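Local coordinates for 39 kDa initiator binding protein (Trichomonas vaginalis, PDB 1Q87), which binds the initiator (Inr) element of core promoters and is represented here by its C-terminal domain, at residues A[22-25]-A[31-34]; A[59-64]-A[72-77]; A[119-124]-A[192-197]. One frame throughout, in Å; residues are numbered along the deposited sequence.

Contact 1 of 3, residues A[22-25]-A[31-34]; sequences MCIG and EQET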
ATOM      1  N   MET A  22       7.946   3.954  13.549  1.00 75.09           N
ATOM      2  CA  MET A  22       7.461   3.844  12.176  1.00 68.48           C
ATOM      3  C   MET A  22       8.375   4.453  11.124  1.00 66.85           C
ATOM      4  O   MET A  22       8.669   5.635  11.140  1.00 65.11           O
ATOM      5  CB  MET A  22       6.083   4.497  12.053  1.00 63.39           C
ATOM      6  CG  MET A  22       5.497   4.435  10.640  1.00 63.21           C
ATOM      7  SD  MET A  22       4.239   5.715  10.316  1.00 70.62           S
ATOM      8  CE  MET A  22       2.917   5.177  11.363  1.00 56.14           C
ATOM      9  N   CYS A  23       8.802   3.628  10.186  1.00 62.81           N
ATOM     10  CA  CYS A  23       9.661   4.088   9.124  1.00 62.38           C
ATOM     11  C   CYS A  23       9.510   3.123   7.945  1.00 60.23           C
ATOM     12  O   CYS A  23       9.231   1.948   8.131  1.00 63.86           O
ATOM     13  CB  CYS A  23      11.105   4.135   9.627  1.00 60.91           C
ATOM     14  SG  CYS A  23      12.141   5.160   8.607  1.00 78.40           S
ATOM     15  N   ILE A  24       9.683   3.594   6.722  1.00 58.31           N
ATOM     16  CA  ILE A  24       9.522   2.659   5.633  1.00 56.75           C
ATOM     17  C   ILE A  24      10.766   1.793   5.569  1.00 53.40           C
ATOM     18  O   ILE A  24      11.851   2.232   5.954  1.00 41.54           O
ATOM     19  CB  ILE A  24       9.292   3.383   4.307  1.00 54.54           C
ATOM     20  CG1 ILE A  24      10.376   4.426   4.083  1.00 50.22           C
ATOM     21  CG2 ILE A  24       7.909   4.031   4.331  1.00 42.82           C
ATOM     22  CD1 ILE A  24      10.551   4.812   2.599  1.00 53.08           C
ATOM     23  N   GLY A  25      10.591   0.559   5.102  1.00 49.57           N
ATOM     24  CA  GLY A  25      11.696  -0.375   4.994  1.00 37.00           C
ATOM     25  C   GLY A  25      12.097  -0.622   3.550  1.00 45.87           C
ATOM     26  O   GLY A  25      11.504  -0.066   2.624  1.00 46.26           O
ATOM     27  N   GLU A  31      16.358   7.676   0.410  1.00 60.37           N
ATOM     28  CA  GLU A  31      14.992   7.449   0.010  1.00 59.56           C
ATOM     29  C   GLU A  31      14.043   7.691   1.165  1.00 55.74           C
ATOM     30  O   GLU A  31      12.938   8.182   0.965  1.00 56.69           O
ATOM     31  CB  GLU A  31      14.840   6.028  -0.536  1.00 60.66           C
ATOM     32  CG  GLU A  31      15.672   5.829  -1.810  1.00 72.63           C
ATOM     33  CD  GLU A  31      15.682   4.406  -2.350  1.00 76.01           C
ATOM     34  OE1 GLU A  31      16.265   4.215  -3.444  1.00 85.07           O
ATOM     35  OE2 GLU A  31      15.127   3.488  -1.701  1.00 72.06           O
ATOM     36  N   GLN A  32      14.490   7.367   2.373  1.00 51.45           N
ATOM     37  CA  GLN A  32      13.663   7.531   3.560  1.00 57.61           C
ATOM     38  C   GLN A  32      13.376   8.992   3.847  1.00 62.91           C
ATOM     39  O   GLN A  32      12.214   9.365   4.139  1.00 51.68           O
ATOM     40  CB  GLN A  32      14.335   6.888   4.757  1.00 48.51           C
ATOM     41  CG  GLN A  32      14.048   5.411   4.808  1.00 56.73           C
ATOM     42  CD  GLN A  32      14.968   4.658   5.744  1.00 57.70           C
ATOM     43  OE1 GLN A  32      14.564   3.662   6.337  1.00 65.42           O
ATOM     44  NE2 GLN A  32      16.214   5.113   5.868  1.00 45.94           N
ATOM     45  N   GLU A  33      14.427   9.809   3.757  1.00 59.83           N
ATOM     46  CA  GLU A  33      14.277  11.224   3.978  1.00 67.87           C
ATOM     47  C   GLU A  33      13.528  11.861   2.822  1.00 62.93           C
ATOM     48  O   GLU A  33      12.688  12.733   3.032  1.00 59.64           O
ATOM     49  CB  GLU A  33      15.635  11.867   4.202  1.00 77.75           C
ATOM     50  CG  GLU A  33      16.158  11.535   5.603  1.00 95.16           C
ATOM     51  CD  GLU A  33      15.026  11.470   6.654  1.00100.53           C
ATOM     52  OE1 GLU A  33      14.344  12.508   6.866  1.00 98.51           O
ATOM     53  OE2 GLU A  33      14.823  10.381   7.255  1.00 95.89           O
ATOM     54  N   THR A  34      13.810  11.428   1.602  1.00 57.36           N
ATOM     55  CA  THR A  34      13.074  11.974   0.490  1.00 54.37           C
ATOM     56  C   THR A  34      11.585  11.700   0.733  1.00 59.01           C
ATOM     57  O   THR A  34      10.734  12.600   0.633  1.00 54.90           O
ATOM     58  CB  THR A  34      13.455  11.309  -0.813  1.00 63.46           C
ATOM     59  OG1 THR A  34      14.822  11.612  -1.122  1.00 63.59           O
ATOM     60  CG2 THR A  34      12.518  11.788  -1.939  1.00 55.51           C
TER
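Ile24 in the loop 22-25 lies against Gln32 on the first turns of helix 29-47. The branch of Ile24 that makes the contact leaves CB between the backbone N and the carbonyl carbon (chi1 52°). This places CG1 3.9 Å from CG of Gln32, the closest apolar approach of the pair. CD1 of Ile24 stays near CG of Gln32, at 4.2 Å, and comes within 4.4 Å of the backbone O of Glu31. The two side chains run alongside in opposing senses and touch through their CH2 groups. Beyond CG, the extended Gln32 carries its amide group close to the carbonyl of Ile24 and to SG of Cys23. With SG swung away from the backbone N (chi1 -162°), the sulfur comes to 4.1 Å from CD of Gln32. The contact is small, and Ile24 is its buried member. Ile24 also packs on Phe35 of helix 29-47 and on Ala103 of helix 95-105, and its backbone N bonds to Tyr99 OH. The backbone of Cys23 also bonds to Asn153, in the connection between strands 147-151 and 157-162. The loop thus runs between two helices and a strand connection of the five-stranded sheet.

Contact 2 of 3, residues A[59-64]-A[72-77]; sequences LIEKAA and QPKQNA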
ATOM      1  N   LEU A  59      -9.493  15.247   6.935  1.00 47.99           N
ATOM      2  CA  LEU A  59      -8.287  14.730   6.307  1.00 51.00           C
ATOM      3  C   LEU A  59      -8.613  13.913   5.076  1.00 53.91           C
ATOM      4  O   LEU A  59      -8.013  14.086   4.017  1.00 51.10           O
ATOM      5  CB  LEU A  59      -7.498  13.843   7.262  1.00 46.01           C
ATOM      6  CG  LEU A  59      -6.280  13.272   6.544  1.00 45.15           C
ATOM      7  CD1 LEU A  59      -5.313  14.401   6.363  1.00 47.39           C
ATOM      8  CD2 LEU A  59      -5.621  12.144   7.297  1.00 43.83           C
ATOM      9  N   ILE A  60      -9.561  13.009   5.240  1.00 50.81           N
ATOM     10  CA  ILE A  60      -9.978  12.144   4.175  1.00 51.44           C
ATOM     11  C   ILE A  60     -10.539  12.966   3.010  1.00 53.67           C
ATOM     12  O   ILE A  60     -10.276  12.686   1.851  1.00 53.95           O
ATOM     13  CB  ILE A  60     -11.021  11.153   4.723  1.00 54.98           C
ATOM     14  CG1 ILE A  60     -10.334  10.225   5.728  1.00 58.24           C
ATOM     15  CG2 ILE A  60     -11.695  10.363   3.598  1.00 49.34           C
ATOM     16  CD1 ILE A  60     -11.198   9.066   6.193  1.00 54.59           C
ATOM     17  N   GLU A  61     -11.286  14.010   3.327  1.00 58.13           N
ATOM     18  CA  GLU A  61     -11.893  14.862   2.310  1.00 54.85           C
ATOM     19  C   GLU A  61     -10.802  15.601   1.531  1.00 51.38           C
ATOM     20  O   GLU A  61     -10.812  15.583   0.311  1.00 49.22           O
ATOM     21  CB  GLU A  61     -12.864  15.840   2.988  1.00 63.73           C
ATOM     22  CG  GLU A  61     -14.136  16.121   2.230  1.00 82.61           C
ATOM     23  CD  GLU A  61     -14.262  17.580   1.816  1.00 92.43           C
ATOM     24  OE1 GLU A  61     -15.327  17.941   1.257  1.00 96.46           O
ATOM     25  OE2 GLU A  61     -13.304  18.359   2.043  1.00 95.13           O
ATOM     26  N   LYS A  62      -9.861  16.243   2.225  1.00 51.00           N
ATOM     27  CA  LYS A  62      -8.772  16.942   1.527  1.00 51.99           C
ATOM     28  C   LYS A  62      -7.925  15.961   0.738  1.00 50.78           C
ATOM     29  O   LYS A  62      -7.563  16.227  -0.414  1.00 57.11           O
ATOM     30  CB  LYS A  62      -7.852  17.693   2.487  1.00 49.44           C
ATOM     31  CG  LYS A  62      -8.542  18.824   3.274  1.00 54.50           C
ATOM     32  CD  LYS A  62      -9.326  19.709   2.337  1.00 59.04           C
ATOM     33  CE  LYS A  62     -10.136  20.762   3.066  1.00 64.30           C
ATOM     34  NZ  LYS A  62     -10.976  21.524   2.097  1.00 64.76           N
ATOM     35  N   ALA A  63      -7.632  14.818   1.347  1.00 46.60           N
ATOM     36  CA  ALA A  63      -6.816  13.815   0.682  1.00 45.03           C
ATOM     37  C   ALA A  63      -7.546  13.320  -0.574  1.00 45.35           C
ATOM     38  O   ALA A  63      -6.916  13.158  -1.627  1.00 32.37           O
ATOM     39  CB  ALA A  63      -6.499  12.650   1.622  1.00 42.73           C
ATOM     40  N   ALA A  64      -8.862  13.128  -0.483  1.00 33.83           N
ATOM     41  CA  ALA A  64      -9.593  12.658  -1.647  1.00 44.76           C
ATOM     42  C   ALA A  64      -9.410  13.626  -2.805  1.00 48.40           C
ATOM     43  O   ALA A  64      -8.968  13.239  -3.904  1.00 47.71           O
ATOM     44  CB  ALA A  64     -11.103  12.473  -1.329  1.00 34.40           C
ATOM     45  N   GLN A  72     -12.313  10.665 -11.414  1.00 49.17           N
ATOM     46  CA  GLN A  72     -12.798   9.862 -10.291  1.00 48.27           C
ATOM     47  C   GLN A  72     -13.769  10.663  -9.427  1.00 41.13           C
ATOM     48  O   GLN A  72     -13.484  11.803  -9.052  1.00 38.24           O
ATOM     49  CB  GLN A  72     -11.609   9.347  -9.443  1.00 49.89           C
ATOM     50  CG  GLN A  72     -12.006   8.417  -8.288  1.00 47.80           C
ATOM     51  CD  GLN A  72     -10.807   7.883  -7.518  1.00 45.44           C
ATOM     52  OE1 GLN A  72      -9.676   8.325  -7.719  1.00 39.73           O
ATOM     53  NE2 GLN A  72     -11.061   6.920  -6.624  1.00 43.39           N
ATOM     54  N   PRO A  73     -14.950  10.096  -9.141  1.00 32.42           N
ATOM     55  CA  PRO A  73     -15.903  10.836  -8.296  1.00 44.48           C
ATOM     56  C   PRO A  73     -15.278  11.063  -6.892  1.00 55.58           C
ATOM     57  O   PRO A  73     -14.656  10.147  -6.326  1.00 52.94           O
ATOM     58  CB  PRO A  73     -17.112   9.917  -8.228  1.00 41.60           C
ATOM     59  CG  PRO A  73     -16.964   9.005  -9.467  1.00 42.99           C
ATOM     60  CD  PRO A  73     -15.475   8.785  -9.538  1.00 42.37           C
ATOM     61  N   LYS A  74     -15.432  12.271  -6.347  1.00 55.58           N
ATOM     62  CA  LYS A  74     -14.881  12.578  -5.035  1.00 59.64           C
ATOM     63  C   LYS A  74     -15.403  11.623  -3.962  1.00 57.23           C
ATOM     64  O   LYS A  74     -14.655  11.211  -3.079  1.00 55.81           O
ATOM     65  CB  LYS A  74     -15.203  14.022  -4.647  1.00 50.35           C
ATOM     66  CG  LYS A  74     -14.680  14.429  -3.273  1.00 52.75           C
ATOM     67  CD  LYS A  74     -14.813  15.943  -3.114  1.00 67.38           C
ATOM     68  CE  LYS A  74     -14.430  16.447  -1.720  1.00 76.85           C
ATOM     69  NZ  LYS A  74     -14.831  17.879  -1.536  1.00 75.05           N
ATOM     70  N   GLN A  75     -16.678  11.276  -4.052  1.00 56.99           N
ATOM     71  CA  GLN A  75     -17.277  10.383  -3.071  1.00 66.76           C
ATOM     72  C   GLN A  75     -16.605   9.043  -3.087  1.00 66.39           C
ATOM     73  O   GLN A  75     -16.399   8.426  -2.023  1.00 63.62           O
ATOM     74  CB  GLN A  75     -18.771  10.180  -3.314  1.00 67.73           C
ATOM     75  CG  GLN A  75     -19.628  10.854  -2.249  1.00 86.36           C
ATOM     76  CD  GLN A  75     -19.219  10.467  -0.837  1.00 90.12           C
ATOM     77  OE1 GLN A  75     -19.099  11.332   0.047  1.00 92.21           O
ATOM     78  NE2 GLN A  75     -19.004   9.161  -0.613  1.00 85.25           N
ATOM     79  N   ASN A  76     -16.271   8.583  -4.288  1.00 58.43           N
ATOM     80  CA  ASN A  76     -15.608   7.292  -4.390  1.00 58.52           C
ATOM     81  C   ASN A  76     -14.247   7.311  -3.714  1.00 49.21           C
ATOM     82  O   ASN A  76     -13.927   6.425  -2.940  1.00 45.37           O
ATOM     83  CB  ASN A  76     -15.425   6.870  -5.842  1.00 47.71           C
ATOM     84  CG  ASN A  76     -14.570   5.638  -5.970  1.00 46.43           C
ATOM     85  OD1 ASN A  76     -13.404   5.709  -6.364  1.00 52.70           O
ATOM     86  ND2 ASN A  76     -15.134   4.504  -5.619  1.00 38.71           N
ATOM     87  N   ALA A  77     -13.461   8.333  -4.015  1.00 48.47           N
ATOM     88  CA  ALA A  77     -12.138   8.443  -3.455  1.00 45.46           C
ATOM     89  C   ALA A  77     -12.236   8.476  -1.923  1.00 50.70           C
ATOM     90  O   ALA A  77     -11.381   7.909  -1.236  1.00 47.63           O
ATOM     91  CB  ALA A  77     -11.459   9.696  -3.977  1.00 38.04           C
TER
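Lys74 and Glu61 form a salt bridge between helix 56-67 and the start of helix 74-84. NZ of Lys74 is 2.8 Å from OE1 of Glu61 and donates a hydrogen bond to it. The donor comes from well above the carboxylate, 72° out of its plane. Lys74 reaches across fully extended, with CG anti to its backbone N (chi1 179°), while the Glu61 chain bends at chi2. The same ammonium group makes a second salt bridge, to OE2 of Glu65, and so probably eases the closeness of the two glutamates, whose OE2 atoms lie near each other. Lys62 adds only a long ion pair, NZ to OE2 of Glu61 at 3.9 Å. The contact belongs to two consecutive helices joined by a short loop. Pro73 is the N-cap of the second, and its carbonyl receives the N-H of Ala77. Just before it, NE2 of Gln72 donates to OD1 of Asn76 at 2.7 Å, nearly straight (167°). Further along the interface, CB of Ala64 meets CB of Ala77 at 3.9 Å. With such small side chains facing each other, the CA atoms of Ala64 and Ala77 come within 5.2 Å. Ile78 of helix 74-84 extends this packing against Ile60 and Ala64, while Leu59 packs on Trp43 and Ala63 on Leu46, both of helix 29-47.

Contact 3 of 3, residues A[119-124]-A[192-197]; sequences LLISNN and SWDKYF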
ATOM      1  N   LEU A 119      -5.933  -4.251  -4.463  1.00 51.16           N
ATOM      2  CA  LEU A 119      -7.260  -4.572  -4.015  1.00 49.70           C
ATOM      3  C   LEU A 119      -8.001  -5.576  -4.906  1.00 58.91           C
ATOM      4  O   LEU A 119      -8.802  -6.387  -4.423  1.00 52.19           O
ATOM      5  CB  LEU A 119      -8.053  -3.289  -3.921  1.00 47.52           C
ATOM      6  CG  LEU A 119      -8.958  -3.171  -2.713  1.00 48.41           C
ATOM      7  CD1 LEU A 119      -8.261  -3.760  -1.501  1.00 51.22           C
ATOM      8  CD2 LEU A 119      -9.268  -1.673  -2.493  1.00 45.23           C
ATOM      9  N   LEU A 120      -7.730  -5.535  -6.206  1.00 60.90           N
ATOM     10  CA  LEU A 120      -8.424  -6.422  -7.126  1.00 64.82           C
ATOM     11  C   LEU A 120      -7.961  -7.868  -6.952  1.00 69.69           C
ATOM     12  O   LEU A 120      -8.767  -8.795  -7.063  1.00 70.97           O
ATOM     13  CB  LEU A 120      -8.224  -5.940  -8.563  1.00 68.38           C
ATOM     14  CG  LEU A 120      -9.265  -6.397  -9.589  1.00 77.51           C
ATOM     15  CD1 LEU A 120      -8.767  -7.638 -10.319  1.00 73.99           C
ATOM     16  CD2 LEU A 120     -10.618  -6.634  -8.884  1.00 73.14           C
ATOM     17  N   ILE A 121      -6.673  -8.046  -6.652  1.00 71.76           N
ATOM     18  CA  ILE A 121      -6.065  -9.366  -6.426  1.00 68.40           C
ATOM     19  C   ILE A 121      -6.714 -10.081  -5.236  1.00 70.89           C
ATOM     20  O   ILE A 121      -7.165 -11.220  -5.356  1.00 75.29           O
ATOM     21  CB  ILE A 121      -4.561  -9.239  -6.113  1.00 67.70           C
ATOM     22  CG1 ILE A 121      -3.864  -8.431  -7.197  1.00 70.34           C
ATOM     23  CG2 ILE A 121      -3.936 -10.584  -6.015  1.00 59.94           C
ATOM     24  CD1 ILE A 121      -4.068  -8.973  -8.574  1.00 83.74           C
ATOM     25  N   SER A 122      -6.756  -9.409  -4.091  1.00 66.84           N
ATOM     26  CA  SER A 122      -7.337  -9.994  -2.890  1.00 65.50           C
ATOM     27  C   SER A 122      -8.829 -10.265  -3.040  1.00 71.55           C
ATOM     28  O   SER A 122      -9.359 -11.203  -2.439  1.00 69.64           O
ATOM     29  CB  SER A 122      -7.105  -9.075  -1.683  1.00 57.44           C
ATOM     30  OG  SER A 122      -7.970  -9.384  -0.594  1.00 55.82           O
ATOM     31  N   ASN A 123      -9.514  -9.437  -3.823  1.00 80.54           N
ATOM     32  CA  ASN A 123     -10.950  -9.617  -4.023  1.00 85.00           C
ATOM     33  C   ASN A 123     -11.219 -10.875  -4.824  1.00 83.93           C
ATOM     34  O   ASN A 123     -12.322 -11.407  -4.783  1.00 86.34           O
ATOM     35  CB  ASN A 123     -11.575  -8.405  -4.734  1.00 92.15           C
ATOM     36  CG  ASN A 123     -11.867  -7.245  -3.776  1.00 94.73           C
ATOM     37  OD1 ASN A 123     -12.603  -7.398  -2.798  1.00 92.62           O
ATOM     38  ND2 ASN A 123     -11.293  -6.081  -4.062  1.00101.00           N
ATOM     39  N   ASN A 124     -10.200 -11.354  -5.534  1.00 82.93           N
ATOM     40  CA  ASN A 124     -10.323 -12.558  -6.351  1.00 85.66           C
ATOM     41  C   ASN A 124      -9.681 -13.784  -5.729  1.00 84.05           C
ATOM     42  O   ASN A 124      -9.666 -14.838  -6.345  1.00 85.03           O
ATOM     43  CB  ASN A 124      -9.687 -12.346  -7.730  1.00 83.88           C
ATOM     44  CG  ASN A 124     -10.393 -11.286  -8.541  1.00 88.35           C
ATOM     45  OD1 ASN A 124     -11.616 -11.112  -8.444  1.00 80.10           O
ATOM     46  ND2 ASN A 124      -9.630 -10.574  -9.368  1.00 90.34           N
ATOM     47  N   SER A 192       4.408  -4.773 -11.050  1.00 58.97           N
ATOM     48  CA  SER A 192       3.172  -4.381 -10.412  1.00 55.15           C
ATOM     49  C   SER A 192       2.759  -5.448  -9.423  1.00 56.52           C
ATOM     50  O   SER A 192       3.361  -6.522  -9.364  1.00 55.81           O
ATOM     51  CB  SER A 192       2.096  -4.302 -11.463  1.00 46.15           C
ATOM     52  OG  SER A 192       1.606  -5.621 -11.701  1.00 57.22           O
ATOM     53  N   TRP A 193       1.700  -5.185  -8.676  1.00 52.57           N
ATOM     54  CA  TRP A 193       1.242  -6.203  -7.750  1.00 61.94           C
ATOM     55  C   TRP A 193       0.837  -7.468  -8.505  1.00 64.61           C
ATOM     56  O   TRP A 193       1.182  -8.568  -8.082  1.00 68.98           O
ATOM     57  CB  TRP A 193       0.045  -5.726  -6.922  1.00 61.04           C
ATOM     58  CG  TRP A 193       0.385  -4.754  -5.836  1.00 66.80           C
ATOM     59  CD1 TRP A 193       0.057  -3.436  -5.797  1.00 60.25           C
ATOM     60  CD2 TRP A 193       1.046  -5.041  -4.588  1.00 65.63           C
ATOM     61  NE1 TRP A 193       0.450  -2.889  -4.612  1.00 50.33           N
ATOM     62  CE2 TRP A 193       1.061  -3.841  -3.849  1.00 60.59           C
ATOM     63  CE3 TRP A 193       1.622  -6.191  -4.028  1.00 54.97           C
ATOM     64  CZ2 TRP A 193       1.635  -3.753  -2.564  1.00 60.55           C
ATOM     65  CZ3 TRP A 193       2.194  -6.107  -2.756  1.00 61.08           C
ATOM     66  CH2 TRP A 193       2.194  -4.893  -2.038  1.00 60.19           C
ATOM     67  N   ASP A 194       0.095  -7.301  -9.604  1.00 68.97           N
ATOM     68  CA  ASP A 194      -0.400  -8.415 -10.434  1.00 68.32           C
ATOM     69  C   ASP A 194       0.735  -9.341 -10.895  1.00 63.29           C
ATOM     70  O   ASP A 194       0.642 -10.571 -10.801  1.00 54.61           O
ATOM     71  CB  ASP A 194      -1.136  -7.857 -11.654  1.00 79.95           C
ATOM     72  CG  ASP A 194      -2.178  -6.786 -11.281  1.00 92.80           C
ATOM     73  OD1 ASP A 194      -3.345  -7.156 -10.971  1.00 85.26           O
ATOM     74  OD2 ASP A 194      -1.821  -5.571 -11.292  1.00 92.60           O
ATOM     75  N   LYS A 195       1.799  -8.729 -11.393  1.00 47.91           N
ATOM     76  CA  LYS A 195       2.998  -9.422 -11.845  1.00 55.35           C
ATOM     77  C   LYS A 195       3.619 -10.217 -10.688  1.00 62.39           C
ATOM     78  O   LYS A 195       3.977 -11.400 -10.831  1.00 67.82           O
ATOM     79  CB  LYS A 195       4.027  -8.385 -12.330  1.00 51.92           C
ATOM     80  CG  LYS A 195       4.874  -8.797 -13.513  1.00 73.54           C
ATOM     81  CD  LYS A 195       5.737 -10.017 -13.224  1.00 87.30           C
ATOM     82  CE  LYS A 195       6.455 -10.501 -14.489  1.00 89.40           C
ATOM     83  NZ  LYS A 195       7.340  -9.447 -15.084  1.00 93.39           N
ATOM     84  N   TYR A 196       3.764  -9.548  -9.547  1.00 63.55           N
ATOM     85  CA  TYR A 196       4.364 -10.156  -8.382  1.00 57.02           C
ATOM     86  C   TYR A 196       3.582 -11.346  -7.884  1.00 63.54           C
ATOM     87  O   TYR A 196       4.178 -12.354  -7.502  1.00 66.19           O
ATOM     88  CB  TYR A 196       4.526  -9.137  -7.257  1.00 59.59           C
ATOM     89  CG  TYR A 196       4.922  -9.791  -5.961  1.00 50.37           C
ATOM     90  CD1 TYR A 196       3.947 -10.212  -5.058  1.00 54.98           C
ATOM     91  CD2 TYR A 196       6.262 -10.057  -5.663  1.00 51.31           C
ATOM     92  CE1 TYR A 196       4.287 -10.884  -3.889  1.00 59.86           C
ATOM     93  CE2 TYR A 196       6.621 -10.740  -4.485  1.00 52.30           C
ATOM     94  CZ  TYR A 196       5.619 -11.150  -3.607  1.00 54.56           C
ATOM     95  OH  TYR A 196       5.919 -11.849  -2.461  1.00 56.98           O
ATOM     96  N   PHE A 197       2.259 -11.246  -7.866  1.00 55.67           N
ATOM     97  CA  PHE A 197       1.460 -12.378  -7.407  1.00 65.37           C
ATOM     98  C   PHE A 197       1.334 -13.439  -8.490  1.00 74.06           C
ATOM     99  O   PHE A 197       0.757 -14.512  -8.271  1.00 74.14           O
ATOM    100  CB  PHE A 197       0.080 -11.923  -6.964  1.00 65.45           C
ATOM    101  CG  PHE A 197       0.031 -11.473  -5.543  1.00 71.07           C
ATOM    102  CD1 PHE A 197      -0.052 -12.403  -4.517  1.00 76.11           C
ATOM    103  CD2 PHE A 197       0.091 -10.131  -5.229  1.00 68.03           C
ATOM    104  CE1 PHE A 197      -0.077 -12.008  -3.204  1.00 77.01           C
ATOM    105  CE2 PHE A 197       0.069  -9.718  -3.919  1.00 73.84           C
ATOM    106  CZ  PHE A 197      -0.016 -10.662  -2.897  1.00 80.91           C
TER
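Ile121, near the end of helix 111-123, carries the contact with Asp194 and Phe197 of helix 193-199. Its segment begins two residues earlier at Leu119, and the helix turn from there brings the Ile121 side chain round to face the second helix. Ile121 divides its branches between two partners. CG1 lies beside the backbone N (chi1 -53°), which turns CG2 anti to that N and over one face of the Phe197 ring. CG2 is 4.0 Å above the ring plane, offset toward the rim, and 4.1 Å from CG of Phe197. The opposite face of that ring is met by CD1 of Tyr196, so the ring sits between a methyl of Ile121 and the ring of its sequence neighbour. The other branch of Ile121 crosses the Asp194 side chain. The 3.1 Å modelled between CD1 of Ile121 and OD1 of Asp194 is too short for a normal methyl-oxygen contact, and its exact value is doubtful. The second oxygen of Asp194, OD2, bonds to Ser117 OG, one turn earlier on helix 111-123. This is a polar tie between the two helices beside the apolar one. Helix 193-199 begins with a classical serine N-cap. OG of Ser192 accepts the N-H of Lys195 at 3.1 Å and almost straight (176°). The same hydroxyl gives a weak bond to OD2 of Asp194. Trp193 and Tyr196 pack on Ile169 of strand 165-171 and on Leu182 of strand 182-183, so this short helix rests on the five-stranded antiparallel sheet. Ser122 follows Ile121 in the first segment; its side chain touches Trp128, whose ring also meets the Phe197 ring, with the planes at about 40°.

From the N terminus, contact 1 closes first, folding the loop 22-25 back onto the start of helix 29-47. Contact 2 follows, closing the short connection between helices 56-67 and 74-84. Contact 3 closes a much longer loop, across 67 residues that include all five strands of the larger sheet. The three are in series; none nests in or crosses another. Their centres are 23 to 25 Å apart, and contacts 1 and 3 lie on opposite sides of the chain's centre. Helix 29-47 carries one side of contact 1 and packs against helix 56-67 of contact 2, while contact 3 joins helix 111-123 to helix 193-199, which rests on the sheet.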